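Local coordinates for thioesterase domain protein YiiD (Shewanella oneidensis, PDB 1T82), which is a putative hotdog-fold thioesterase that probably acts on acyl thioesters or transfers acyl groups, at residues D12-R17 with V77-Q82; M32-L37 with V46-A51; I68-G73 with A143-L148; E108-W113 with Q134-G139. All coordinates share one frame; numbering follows the deposited sequence.

Contact 1: D12-R17 with V77-Q82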
loop_
_atom_site.group_PDB
_atom_site.type_symbol
_atom_site.label_atom_id
_atom_site.label_comp_id
_atom_site.label_asym_id
_atom_site.label_seq_id
_atom_site.Cartn_x
_atom_site.Cartn_y
_atom_site.Cartn_z
ATOM N N ASP B 12 -11.567 -19.102 15.751
ATOM C CA ASP B 12 -11.782 -19.541 14.371
ATOM C C ASP B 12 -12.947 -18.837 13.684
ATOM O O ASP B 12 -12.837 -18.423 12.530
ATOM C CB ASP B 12 -12.002 -21.056 14.303
ATOM C CG ASP B 12 -10.733 -21.845 14.567
ATOM O OD1 ASP B 12 -9.682 -21.503 13.979
ATOM O OD2 ASP B 12 -10.788 -22.818 15.349
ATOM N N GLU B 13 -14.065 -18.711 14.390
ATOM C CA GLU B 13 -15.240 -18.060 13.830
ATOM C C GLU B 13 -14.948 -16.639 13.351
ATOM O O GLU B 13 -15.261 -16.288 12.214
ATOM C CB GLU B 13 -16.375 -18.049 14.860
ATOM C CG GLU B 13 -16.914 -19.439 15.194
ATOM C CD GLU B 13 -15.971 -20.264 16.056
ATOM O OE1 GLU B 13 -16.164 -21.498 16.129
ATOM O OE2 GLU B 13 -15.047 -19.685 16.671
ATOM N N LEU B 14 -14.346 -15.825 14.212
ATOM C CA LEU B 14 -14.025 -14.446 13.855
ATOM C C LEU B 14 -12.965 -14.336 12.766
ATOM O O LEU B 14 -13.092 -13.519 11.857
ATOM C CB LEU B 14 -13.565 -13.659 15.088
ATOM C CG LEU B 14 -14.662 -13.133 16.016
ATOM C CD1 LEU B 14 -14.028 -12.463 17.221
ATOM C CD2 LEU B 14 -15.547 -12.150 15.260
ATOM N N LEU B 15 -11.920 -15.153 12.854
ATOM C CA LEU B 15 -10.855 -15.108 11.856
ATOM C C LEU B 15 -11.363 -15.494 10.475
ATOM O O LEU B 15 -10.954 -14.909 9.472
ATOM C CB LEU B 15 -9.696 -16.018 12.270
ATOM C CG LEU B 15 -8.970 -15.575 13.546
ATOM C CD1 LEU B 15 -7.971 -16.631 13.962
ATOM C CD2 LEU B 15 -8.287 -14.234 13.313
ATOM N N ASN B 16 -12.245 -16.486 10.414
ATOM C CA ASN B 16 -12.802 -16.897 9.133
ATOM C C ASN B 16 -13.686 -15.781 8.594
ATOM O O ASN B 16 -13.697 -15.504 7.396
ATOM C CB ASN B 16 -13.613 -18.187 9.286
ATOM C CG ASN B 16 -12.736 -19.421 9.297
ATOM O OD1 ASN B 16 -12.757 -20.211 10.242
ATOM N ND2 ASN B 16 -11.954 -19.591 8.239
ATOM N N ARG B 17 -14.420 -15.139 9.499
ATOM C CA ARG B 17 -15.309 -14.038 9.149
ATOM C C ARG B 17 -14.484 -12.884 8.596
ATOM O O ARG B 17 -14.868 -12.240 7.622
ATOM C CB ARG B 17 -16.071 -13.564 10.391
ATOM C CG ARG B 17 -17.073 -12.453 10.126
ATOM C CD ARG B 17 -18.484 -13.000 10.001
ATOM N NE ARG B 17 -18.941 -13.604 11.248
ATOM C CZ ARG B 17 -19.115 -12.936 12.384
ATOM N NH1 ARG B 17 -19.537 -13.570 13.472
ATOM N NH2 ARG B 17 -18.873 -11.632 12.433
ATOM N N VAL B 77 -8.724 -3.622 14.245
ATOM C CA VAL B 77 -9.789 -2.742 14.715
ATOM C C VAL B 77 -11.124 -3.448 14.538
ATOM O O VAL B 77 -11.984 -3.411 15.422
ATOM C CB VAL B 77 -9.840 -1.412 13.938
ATOM C CG1 VAL B 77 -10.932 -0.514 14.529
ATOM C CG2 VAL B 77 -8.492 -0.717 14.003
ATOM N N TRP B 78 -11.291 -4.090 13.388
ATOM C CA TRP B 78 -12.518 -4.819 13.082
ATOM C C TRP B 78 -12.784 -5.881 14.150
ATOM O O TRP B 78 -13.898 -5.990 14.665
ATOM C CB TRP B 78 -12.390 -5.480 11.708
ATOM C CG TRP B 78 -13.623 -6.178 11.235
ATOM C CD1 TRP B 78 -14.666 -5.629 10.552
ATOM C CD2 TRP B 78 -13.928 -7.569 11.388
ATOM N NE1 TRP B 78 -15.604 -6.596 10.260
ATOM C CE2 TRP B 78 -15.174 -7.794 10.763
ATOM C CE3 TRP B 78 -13.268 -8.646 11.990
ATOM C CZ2 TRP B 78 -15.773 -9.058 10.723
ATOM C CZ3 TRP B 78 -13.862 -9.902 11.951
ATOM C CH2 TRP B 78 -15.102 -10.094 11.321
ATOM N N LEU B 79 -11.758 -6.658 14.482
ATOM C CA LEU B 79 -11.881 -7.711 15.487
ATOM C C LEU B 79 -12.302 -7.164 16.837
ATOM O O LEU B 79 -13.186 -7.720 17.490
ATOM C CB LEU B 79 -10.554 -8.458 15.640
ATOM C CG LEU B 79 -10.198 -9.459 14.535
ATOM C CD1 LEU B 79 -8.739 -9.859 14.651
ATOM C CD2 LEU B 79 -11.100 -10.682 14.645
ATOM N N GLN B 80 -11.667 -6.077 17.262
ATOM C CA GLN B 80 -12.000 -5.484 18.549
ATOM C C GLN B 80 -13.445 -4.993 18.554
ATOM O O GLN B 80 -14.128 -5.083 19.573
ATOM C CB GLN B 80 -11.037 -4.338 18.870
ATOM C CG GLN B 80 -9.588 -4.781 19.100
ATOM C CD GLN B 80 -9.438 -5.781 20.237
ATOM O OE1 GLN B 80 -10.205 -5.763 21.200
ATOM N NE2 GLN B 80 -8.433 -6.646 20.138
ATOM N N GLN B 81 -13.912 -4.480 17.417
ATOM C CA GLN B 81 -15.289 -4.007 17.328
ATOM C C GLN B 81 -16.244 -5.190 17.418
ATOM O O GLN B 81 -17.288 -5.104 18.058
ATOM C CB GLN B 81 -15.517 -3.242 16.021
ATOM C CG GLN B 81 -14.733 -1.946 15.952
ATOM C CD GLN B 81 -15.088 -1.096 14.752
ATOM O OE1 GLN B 81 -15.865 -1.503 13.887
ATOM N NE2 GLN B 81 -14.512 0.094 14.692
ATOM N N GLN B 82 -15.882 -6.298 16.782
ATOM C CA GLN B 82 -16.726 -7.485 16.830
ATOM C C GLN B 82 -16.848 -7.985 18.264
ATOM O O GLN B 82 -17.930 -8.377 18.701
ATOM C CB GLN B 82 -16.144 -8.593 15.950
ATOM C CG GLN B 82 -16.153 -8.280 14.464
ATOM C CD GLN B 82 -17.558 -8.190 13.898
ATOM O OE1 GLN B 82 -18.344 -9.133 14.009
ATOM N NE2 GLN B 82 -17.876 -7.061 13.279
#
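Leu-14 and Arg-17, one turn apart on helix 12-17, reach across to Trp-78, Leu-79 and Gln-82 of helix 77-82. The apolar part centres on Leu-14. Its CB meets CD2 of Leu-79 at 3.9 Å, while its own CD2, carried forward by a CG that lies anti to the carbonyl carbon, rests at 3.7 Å from CB of Gln-82.

Around the indole the contacts divide between edge and face. Arg-17 comes in at the rim of the six-membered ring, in its plane, with CG only 3.3 Å from Trp-78 CH2; the carbonyl O of Leu-14 approaches the same edge, 3.7 Å from Trp-78 CZ3. Over one face, within helix 77-82 itself, lies the CG methylene of Gln-82, displaced toward the rim. The indole also meets the ring of Trp-74, one turn earlier, at a small interplanar angle.

In the hotdog fold a long helix is wrapped by an antiparallel sheet; here helix 62-84 is that central helix, and helix 12-25 packs beside its C-terminal part. The two short segments run 134° apart, their axes 10.9 Å from each other at closest approach.

The polar contact lies at the exposed margin. Arg-17 bends at chi2 and chi3, which brings NH2 to within 3.0 Å of Gln-82 OE1. The resulting hydrogen bond is weak, with an N-H...O angle of 133°. The oxygen sits at the guanidinium edge, and the amide plane is turned 81° from the guanidinium plane.

Contact 2: M32-L37 with V46-A51; sequences MQIAPL and VSAPLA
Ala-35 and Ser-47 form an antiparallel hydrogen-bonded pair, Ala-35 N donating to Ser-47 O at 3.0 Å and Ser-47 N to Ala-35 O at 3.1 Å, and Pro-36 faces Val-46 as the adjoining non-hydrogen-bonded pair. Ser-47 O takes a further, softer contact from the CA-H of Ile-34.

On the face bearing Pro-36 and Val-46, the side chains look into the protein. Val-46 CG1, anti to its backbone N (chi1 176°), lies 3.6 Å from Ile-34 CG2, and the other branch of the isoleucine, CG1, meets the methyl CB of Ala-48 at 3.9 Å. Strands 35-40 and 43-47 are the two arms of a beta hairpin at one margin of the hotdog sheet as this chain forms it; helix 12-25 covers Pro-36 and helix 62-84 covers Val-46. Ala-35 and Ser-47 project from the other face, where Leu-37 CD1 touches Ser-47 CB at 3.6 Å. The serine hydroxyl is hydrogen-bonded to the carbonyl of Pro-107.

Before the strand, Gln-33 ends a short helix in a Schellman motif, where phi is positive, and the residue lies against the Pro-49 ring: CD of Pro-49 is 3.3 Å from Gln-33 O, while Pro-49 CG is 3.5 Å from Gln-33 CB. A glycine in place of Pro-49 would probably leave Gln-33 CB without its apolar neighbour and the chain after Ala-48 freer to turn.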
loop_
_atom_site.group_PDB
_atom_site.type_symbol
_atom_site.label_atom_id
_atom_site.label_comp_id
_atom_site.label_asym_id
_atom_site.label_seq_id
_atom_site.Cartn_x
_atom_site.Cartn_y
_atom_site.Cartn_z
HETATM N N MSE B 32 -4.147 -11.126 -3.744
HETATM C CA MSE B 32 -2.921 -11.220 -2.954
HETATM C C MSE B 32 -2.918 -12.420 -2.009
HETATM O O MSE B 32 -1.897 -12.724 -1.382
HETATM C CB MSE B 32 -2.720 -9.935 -2.141
HETATM C CG MSE B 32 -2.384 -8.707 -2.963
HETATM SE SE MSE B 32 -2.004 -7.192 -1.837
HETATM C CE MSE B 32 -1.485 -5.910 -3.182
ATOM N N GLN B 33 -4.062 -13.092 -1.907
ATOM C CA GLN B 33 -4.218 -14.263 -1.043
ATOM C C GLN B 33 -3.865 -13.981 0.415
ATOM O O GLN B 33 -3.254 -14.808 1.097
ATOM C CB GLN B 33 -3.374 -15.426 -1.581
ATOM C CG GLN B 33 -3.826 -15.916 -2.953
ATOM C CD GLN B 33 -5.146 -16.676 -2.918
ATOM O OE1 GLN B 33 -5.876 -16.645 -1.926
ATOM N NE2 GLN B 33 -5.458 -17.363 -4.015
ATOM N N ILE B 34 -4.257 -12.803 0.890
ATOM C CA ILE B 34 -3.995 -12.413 2.271
ATOM C C ILE B 34 -4.973 -13.135 3.188
ATOM O O ILE B 34 -6.174 -13.185 2.918
ATOM C CB ILE B 34 -4.153 -10.890 2.447
ATOM C CG1 ILE B 34 -3.188 -10.172 1.497
ATOM C CG2 ILE B 34 -3.895 -10.493 3.896
ATOM C CD1 ILE B 34 -3.344 -8.666 1.462
ATOM N N ALA B 35 -4.458 -13.707 4.269
ATOM C CA ALA B 35 -5.315 -14.420 5.198
ATOM C C ALA B 35 -4.769 -14.385 6.613
ATOM O O ALA B 35 -3.561 -14.363 6.825
ATOM C CB ALA B 35 -5.490 -15.865 4.748
ATOM N N PRO B 36 -5.668 -14.376 7.608
ATOM C CA PRO B 36 -5.264 -14.348 9.016
ATOM C C PRO B 36 -4.616 -15.670 9.414
ATOM O O PRO B 36 -4.958 -16.727 8.878
ATOM C CB PRO B 36 -6.586 -14.127 9.755
ATOM C CG PRO B 36 -7.435 -13.422 8.749
ATOM C CD PRO B 36 -7.118 -14.167 7.479
ATOM N N LEU B 37 -3.676 -15.603 10.349
ATOM C CA LEU B 37 -2.994 -16.796 10.842
ATOM C C LEU B 37 -3.483 -17.149 12.241
ATOM O O LEU B 37 -3.757 -18.312 12.537
ATOM C CB LEU B 37 -1.478 -16.574 10.890
ATOM C CG LEU B 37 -0.700 -16.568 9.572
ATOM C CD1 LEU B 37 0.755 -16.191 9.831
ATOM C CD2 LEU B 37 -0.787 -17.940 8.928
ATOM N N VAL B 46 -1.000 -12.123 10.544
ATOM C CA VAL B 46 -1.522 -12.271 9.187
ATOM C C VAL B 46 -0.391 -12.606 8.212
ATOM O O VAL B 46 0.770 -12.296 8.473
ATOM C CB VAL B 46 -2.207 -10.947 8.738
ATOM C CG1 VAL B 46 -2.671 -11.034 7.291
ATOM C CG2 VAL B 46 -3.387 -10.640 9.658
ATOM N N SER B 47 -0.717 -13.249 7.092
ATOM C CA SER B 47 0.306 -13.575 6.108
ATOM C C SER B 47 -0.286 -13.605 4.706
ATOM O O SER B 47 -1.488 -13.410 4.521
ATOM C CB SER B 47 0.947 -14.934 6.423
ATOM O OG SER B 47 2.059 -15.189 5.574
ATOM N N ALA B 48 0.578 -13.831 3.727
ATOM C CA ALA B 48 0.183 -13.918 2.330
ATOM C C ALA B 48 1.348 -14.574 1.620
ATOM O O ALA B 48 2.499 -14.419 2.029
ATOM C CB ALA B 48 -0.075 -12.528 1.747
ATOM N N PRO B 49 1.062 -15.338 0.561
ATOM C CA PRO B 49 2.119 -16.007 -0.191
ATOM C C PRO B 49 2.907 -14.972 -0.971
ATOM O O PRO B 49 2.410 -13.879 -1.260
ATOM C CB PRO B 49 1.345 -16.951 -1.106
ATOM C CG PRO B 49 0.079 -16.191 -1.359
ATOM C CD PRO B 49 -0.263 -15.674 0.019
ATOM N N LEU B 50 4.138 -15.313 -1.312
ATOM C CA LEU B 50 4.975 -14.400 -2.059
ATOM C C LEU B 50 4.583 -14.344 -3.534
ATOM O O LEU B 50 4.544 -13.270 -4.125
ATOM C CB LEU B 50 6.440 -14.819 -1.929
ATOM C CG LEU B 50 7.472 -13.938 -2.627
ATOM C CD1 LEU B 50 7.320 -12.481 -2.181
ATOM C CD2 LEU B 50 8.865 -14.460 -2.295
ATOM N N ALA B 51 4.260 -15.500 -4.108
ATOM C CA ALA B 51 3.929 -15.615 -5.530
ATOM C C ALA B 51 3.168 -14.495 -6.244
ATOM O O ALA B 51 3.683 -13.918 -7.201
ATOM C CB ALA B 51 3.235 -16.957 -5.788
#

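Contact 3: I68-G73 with A143-L148; sequences IMTLTG and AQFDGL
Met-69, modelled as selenomethionine, runs alongside Phe-145, the two side chains pointing opposite ways. The Met-69 chain turns at its last torsion, chi3 95°, which tucks the terminal methyl against the strand. Met-69 CE thus sits 3.6 Å from Phe-145 CB and 3.3 Å from the carbonyl O of Ala-143, while SE meets Ala-143 CB at 3.9 Å.

The phenyl ring, its CG anti to the backbone N, extends from the strand to the helix. One face lies under the backbone at Met-69 and Thr-70, with the Thr-70 N offset toward the rim, and CZ reaches Thr-70 CA at 3.9 Å. No hydrogen bond crosses between the segments: the contact is buried and made by van der Waals packing, mostly of apolar side chains. Replacing Phe-145 with an alanine would probably open a gap beneath the helix and leave Met-69 and Thr-70 without the ring they pack on.

Helix 62-84 is the central helix of the hotdog fold, and here it crosses strand 140-152 at 46° in the short segments. Strands 127-137 and 89-99 flank that strand, adding Leu-135 and Ile-97 around Met-69 and Val-133 and Ala-95 around Phe-145.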
loop_
_atom_site.group_PDB
_atom_site.type_symbol
_atom_site.label_atom_id
_atom_site.label_comp_id
_atom_site.label_asym_id
_atom_site.label_seq_id
_atom_site.Cartn_x
_atom_site.Cartn_y
_atom_site.Cartn_z
ATOM N N ILE B 68 -0.746 -5.581 2.869
ATOM C CA ILE B 68 -0.991 -6.588 3.891
ATOM C C ILE B 68 -0.902 -5.967 5.285
ATOM O O ILE B 68 -1.664 -6.332 6.177
ATOM C CB ILE B 68 -0.015 -7.803 3.766
ATOM C CG1 ILE B 68 -0.325 -8.841 4.844
ATOM C CG2 ILE B 68 1.423 -7.351 3.879
ATOM C CD1 ILE B 68 0.368 -10.176 4.608
HETATM N N MSE B 69 0.006 -5.016 5.470
HETATM C CA MSE B 69 0.135 -4.382 6.775
HETATM C C MSE B 69 -1.081 -3.520 7.086
HETATM O O MSE B 69 -1.585 -3.545 8.201
HETATM C CB MSE B 69 1.423 -3.554 6.840
HETATM C CG MSE B 69 2.657 -4.429 6.711
HETATM SE SE MSE B 69 4.350 -3.509 6.724
HETATM C CE MSE B 69 4.793 -3.679 8.598
ATOM N N THR B 70 -1.571 -2.770 6.106
ATOM C CA THR B 70 -2.735 -1.948 6.373
ATOM C C THR B 70 -3.978 -2.806 6.627
ATOM O O THR B 70 -4.812 -2.445 7.451
ATOM C CB THR B 70 -3.012 -0.939 5.244
ATOM O OG1 THR B 70 -4.039 -0.036 5.677
ATOM C CG2 THR B 70 -3.457 -1.648 3.980
ATOM N N LEU B 71 -4.107 -3.942 5.939
ATOM C CA LEU B 71 -5.262 -4.808 6.173
ATOM C C LEU B 71 -5.162 -5.474 7.543
ATOM O O LEU B 71 -6.178 -5.760 8.179
ATOM C CB LEU B 71 -5.391 -5.878 5.080
ATOM C CG LEU B 71 -6.009 -5.414 3.759
ATOM C CD1 LEU B 71 -5.808 -6.488 2.707
ATOM C CD2 LEU B 71 -7.500 -5.124 3.948
ATOM N N THR B 72 -3.939 -5.718 8.005
ATOM C CA THR B 72 -3.748 -6.330 9.311
ATOM C C THR B 72 -4.190 -5.345 10.397
ATOM O O THR B 72 -4.870 -5.726 11.346
ATOM C CB THR B 72 -2.273 -6.756 9.517
ATOM O OG1 THR B 72 -1.958 -7.811 8.600
ATOM C CG2 THR B 72 -2.043 -7.261 10.939
ATOM N N GLY B 73 -3.822 -4.077 10.233
ATOM C CA GLY B 73 -4.219 -3.064 11.196
ATOM C C GLY B 73 -5.730 -2.911 11.168
ATOM O O GLY B 73 -6.390 -2.920 12.208
ATOM N N ALA B 143 9.911 -4.793 7.759
ATOM C CA ALA B 143 9.154 -3.571 7.502
ATOM C C ALA B 143 8.390 -3.117 8.744
ATOM O O ALA B 143 7.936 -3.939 9.544
ATOM C CB ALA B 143 8.196 -3.764 6.318
ATOM N N GLN B 144 8.265 -1.798 8.886
ATOM C CA GLN B 144 7.593 -1.164 10.021
ATOM C C GLN B 144 6.471 -0.255 9.526
ATOM O O GLN B 144 6.659 0.530 8.597
ATOM C CB GLN B 144 8.605 -0.344 10.825
ATOM C CG GLN B 144 8.098 0.144 12.169
ATOM C CD GLN B 144 7.811 -0.997 13.130
ATOM O OE1 GLN B 144 8.713 -1.746 13.516
ATOM N NE2 GLN B 144 6.550 -1.140 13.516
ATOM N N PHE B 145 5.319 -0.344 10.182
ATOM C CA PHE B 145 4.140 0.422 9.793
ATOM C C PHE B 145 3.452 1.087 10.981
ATOM O O PHE B 145 3.291 0.489 12.042
ATOM C CB PHE B 145 3.179 -0.537 9.077
ATOM C CG PHE B 145 1.840 0.058 8.712
ATOM C CD1 PHE B 145 0.805 0.112 9.642
ATOM C CD2 PHE B 145 1.590 0.474 7.407
ATOM C CE1 PHE B 145 -0.469 0.565 9.276
ATOM C CE2 PHE B 145 0.326 0.927 7.031
ATOM C CZ PHE B 145 -0.706 0.970 7.968
ATOM N N ASP B 146 3.064 2.342 10.791
ATOM C CA ASP B 146 2.360 3.094 11.812
ATOM C C ASP B 146 1.142 3.681 11.128
ATOM O O ASP B 146 1.263 4.424 10.156
ATOM C CB ASP B 146 3.260 4.191 12.381
ATOM C CG ASP B 146 4.299 3.637 13.339
ATOM O OD1 ASP B 146 3.899 3.143 14.414
ATOM O OD2 ASP B 146 5.503 3.682 13.017
ATOM N N GLY B 147 -0.039 3.323 11.616
ATOM C CA GLY B 147 -1.244 3.826 10.999
ATOM C C GLY B 147 -2.257 4.382 11.970
ATOM O O GLY B 147 -2.420 3.882 13.083
ATOM N N LEU B 148 -2.927 5.444 11.552
ATOM C CA LEU B 148 -3.960 6.050 12.375
ATOM C C LEU B 148 -5.283 5.681 11.724
ATOM O O LEU B 148 -5.561 6.102 10.603
ATOM C CB LEU B 148 -3.807 7.574 12.408
ATOM C CG LEU B 148 -4.922 8.326 13.143
ATOM C CD1 LEU B 148 -4.981 7.870 14.588
ATOM C CD2 LEU B 148 -4.676 9.826 13.059
#

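Contact 4: E108-W113 with Q134-G139; sequences EVKVRW and QLFCDG
Val-109 and Leu-135 cross at a slant on the buried face of the pairing, where CG2 of the valine comes 3.9 Å from CD1 of the leucine. They form a non-hydrogen-bonded antiparallel pair between two hydrogen-bonded ones, Glu-108 with Phe-136 and Lys-110 with Gln-134. Four nearly straight backbone bonds close these outer pairs, among them Glu-108 N to Phe-136 O at 2.8 Å and Lys-110 N to Gln-134 O at 2.9 Å. Between them, the CA-H groups of Val-109 and Leu-135 point at Gln-134 O and Glu-108 O.

The pairing joins strands 108-112 and 127-137 in the middle of the antiparallel hotdog sheet, and Val-109 presses on Ile-68 and Thr-72 of the central helix.

The opposite face, carrying Glu-108, Lys-110, Gln-134 and Phe-136, is looser and partly exposed. Phe-136, with CG anti to the carbonyl carbon (chi1 -57°), turns its ring edge to the Glu-108 carbonyl, CD1 being 3.7 Å from that O. The extended Lys-110 chain passes the ring obliquely; its CD stays 4.2 Å from Phe-136 CE1, and NZ is so far from the ring centre that any cation-pi attraction is weak at most. Gln-134 NE2 is hydrogen-bonded to Gln-144 OE1 on the next strand. At the turn after Cys-137, a water donates to Glu-108 OE1 at 3.0 Å and accepts from Gly-139 N at 3.1 Å, bridging the carboxylate to the turn.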
loop_
_atom_site.group_PDB
_atom_site.type_symbol
_atom_site.label_atom_id
_atom_site.label_comp_id
_atom_site.label_asym_id
_atom_site.label_seq_id
_atom_site.Cartn_x
_atom_site.Cartn_y
_atom_site.Cartn_z
ATOM N N GLU B 108 5.310 -12.865 8.318
ATOM C CA GLU B 108 4.418 -12.872 9.464
ATOM C C GLU B 108 4.195 -11.405 9.781
ATOM O O GLU B 108 5.129 -10.688 10.141
ATOM C CB GLU B 108 5.050 -13.590 10.655
ATOM C CG GLU B 108 5.060 -15.097 10.502
ATOM C CD GLU B 108 5.599 -15.792 11.727
ATOM O OE1 GLU B 108 6.807 -15.651 12.007
ATOM O OE2 GLU B 108 4.808 -16.473 12.415
ATOM N N VAL B 109 2.957 -10.960 9.604
ATOM C CA VAL B 109 2.595 -9.575 9.860
ATOM C C VAL B 109 1.826 -9.564 11.167
ATOM O O VAL B 109 0.768 -10.192 11.293
ATOM C CB VAL B 109 1.716 -9.009 8.735
ATOM C CG1 VAL B 109 1.538 -7.515 8.922
ATOM C CG2 VAL B 109 2.352 -9.312 7.394
ATOM N N LYS B 110 2.369 -8.840 12.140
ATOM C CA LYS B 110 1.782 -8.793 13.466
ATOM C C LYS B 110 1.395 -7.418 13.988
ATOM O O LYS B 110 2.050 -6.418 13.702
ATOM C CB LYS B 110 2.757 -9.430 14.458
ATOM C CG LYS B 110 3.246 -10.811 14.051
ATOM C CD LYS B 110 4.283 -11.337 15.040
ATOM C CE LYS B 110 4.795 -12.715 14.637
ATOM N NZ LYS B 110 5.794 -13.250 15.611
ATOM N N VAL B 111 0.318 -7.392 14.766
ATOM C CA VAL B 111 -0.152 -6.169 15.402
ATOM C C VAL B 111 -0.688 -6.547 16.782
ATOM O O VAL B 111 -1.374 -7.562 16.940
ATOM C CB VAL B 111 -1.260 -5.456 14.570
ATOM C CG1 VAL B 111 -2.483 -6.348 14.424
ATOM C CG2 VAL B 111 -1.631 -4.132 15.228
ATOM N N ARG B 112 -0.335 -5.745 17.782
ATOM C CA ARG B 112 -0.772 -5.973 19.155
ATOM C C ARG B 112 -1.704 -4.844 19.567
ATOM O O ARG B 112 -1.406 -3.674 19.349
ATOM C CB ARG B 112 0.433 -6.026 20.104
ATOM C CG ARG B 112 0.054 -6.283 21.565
ATOM C CD ARG B 112 1.274 -6.576 22.439
ATOM N NE ARG B 112 1.929 -7.833 22.083
ATOM C CZ ARG B 112 1.403 -9.039 22.272
ATOM N NH1 ARG B 112 0.201 -9.171 22.820
ATOM N NH2 ARG B 112 2.083 -10.121 21.913
ATOM N N TRP B 113 -2.836 -5.202 20.160
ATOM C CA TRP B 113 -3.821 -4.222 20.591
ATOM C C TRP B 113 -3.299 -3.371 21.754
ATOM O O TRP B 113 -2.867 -3.905 22.776
ATOM C CB TRP B 113 -5.106 -4.946 21.004
ATOM C CG TRP B 113 -6.247 -4.037 21.315
ATOM C CD1 TRP B 113 -6.913 -3.933 22.507
ATOM C CD2 TRP B 113 -6.876 -3.112 20.422
ATOM N NE1 TRP B 113 -7.916 -3.002 22.409
ATOM C CE2 TRP B 113 -7.916 -2.480 21.141
ATOM C CE3 TRP B 113 -6.662 -2.753 19.083
ATOM C CZ2 TRP B 113 -8.742 -1.508 20.566
ATOM C CZ3 TRP B 113 -7.486 -1.786 18.510
ATOM C CH2 TRP B 113 -8.515 -1.175 19.254
ATOM N N GLN B 134 4.068 -4.764 12.364
ATOM C CA GLN B 134 5.432 -5.149 12.016
ATOM C C GLN B 134 5.407 -6.360 11.101
ATOM O O GLN B 134 4.574 -7.246 11.260
ATOM C CB GLN B 134 6.240 -5.483 13.269
ATOM C CG GLN B 134 6.455 -4.309 14.200
ATOM C CD GLN B 134 7.460 -4.628 15.285
ATOM O OE1 GLN B 134 7.288 -5.579 16.046
ATOM N NE2 GLN B 134 8.513 -3.829 15.364
ATOM N N LEU B 135 6.323 -6.398 10.139
ATOM C CA LEU B 135 6.391 -7.519 9.217
ATOM C C LEU B 135 7.725 -8.234 9.372
ATOM O O LEU B 135 8.789 -7.617 9.284
ATOM C CB LEU B 135 6.203 -7.026 7.776
ATOM C CG LEU B 135 6.164 -8.083 6.666
ATOM C CD1 LEU B 135 5.294 -7.582 5.516
ATOM C CD2 LEU B 135 7.574 -8.391 6.188
ATOM N N PHE B 136 7.654 -9.535 9.620
ATOM C CA PHE B 136 8.844 -10.357 9.798
ATOM C C PHE B 136 8.931 -11.439 8.729
ATOM O O PHE B 136 7.913 -11.905 8.220
ATOM C CB PHE B 136 8.823 -11.048 11.166
ATOM C CG PHE B 136 8.716 -10.104 12.329
ATOM C CD1 PHE B 136 7.478 -9.619 12.741
ATOM C CD2 PHE B 136 9.858 -9.693 13.010
ATOM C CE1 PHE B 136 7.379 -8.737 13.813
ATOM C CE2 PHE B 136 9.769 -8.810 14.086
ATOM C CZ PHE B 136 8.528 -8.332 14.486
ATOM N N CYS B 137 10.159 -11.829 8.398
ATOM C CA CYS B 137 10.412 -12.897 7.438
ATOM C C CYS B 137 11.592 -13.674 8.011
ATOM O O CYS B 137 12.663 -13.111 8.235
ATOM C CB CYS B 137 10.770 -12.343 6.057
ATOM S SG CYS B 137 11.013 -13.633 4.801
ATOM N N ASP B 138 11.385 -14.962 8.257
ATOM C CA ASP B 138 12.414 -15.819 8.834
ATOM C C ASP B 138 12.831 -15.304 10.212
ATOM O O ASP B 138 13.957 -15.522 10.658
ATOM C CB ASP B 138 13.636 -15.906 7.915
ATOM C CG ASP B 138 13.330 -16.602 6.603
ATOM O OD1 ASP B 138 12.411 -17.447 6.577
ATOM O OD2 ASP B 138 14.016 -16.316 5.600
ATOM N N GLY B 139 11.912 -14.617 10.880
ATOM C CA GLY B 139 12.194 -14.100 12.206
ATOM C C GLY B 139 12.940 -12.782 12.210
ATOM O O GLY B 139 13.393 -12.326 13.261
HETATM O O HOH W 1 8.877 -14.409 10.288
#

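How the contacts relate
From the N terminus, helix 12-25 opens the long loop that contact 1 closes on the far part of helix 62-84. Contact 2, the hairpin of strands 35-40 and 43-47, falls wholly within that loop. Contact 3 starts on the same central helix, before the second segment of contact 1, and ends on strand 140-152, so the two cross along the chain. Contact 4 closes inside contact 3, pairing strands 108-112 and 127-137. Contacts 2, 3 and 4 share one sheet: Val-46 probably hydrogen-bonds to Val-109, and Leu-135 to Ala-143. Thr-72 touches both Val-46 and Val-109, while Gln-80 packs on Trp-113 to join contacts 1 and 4.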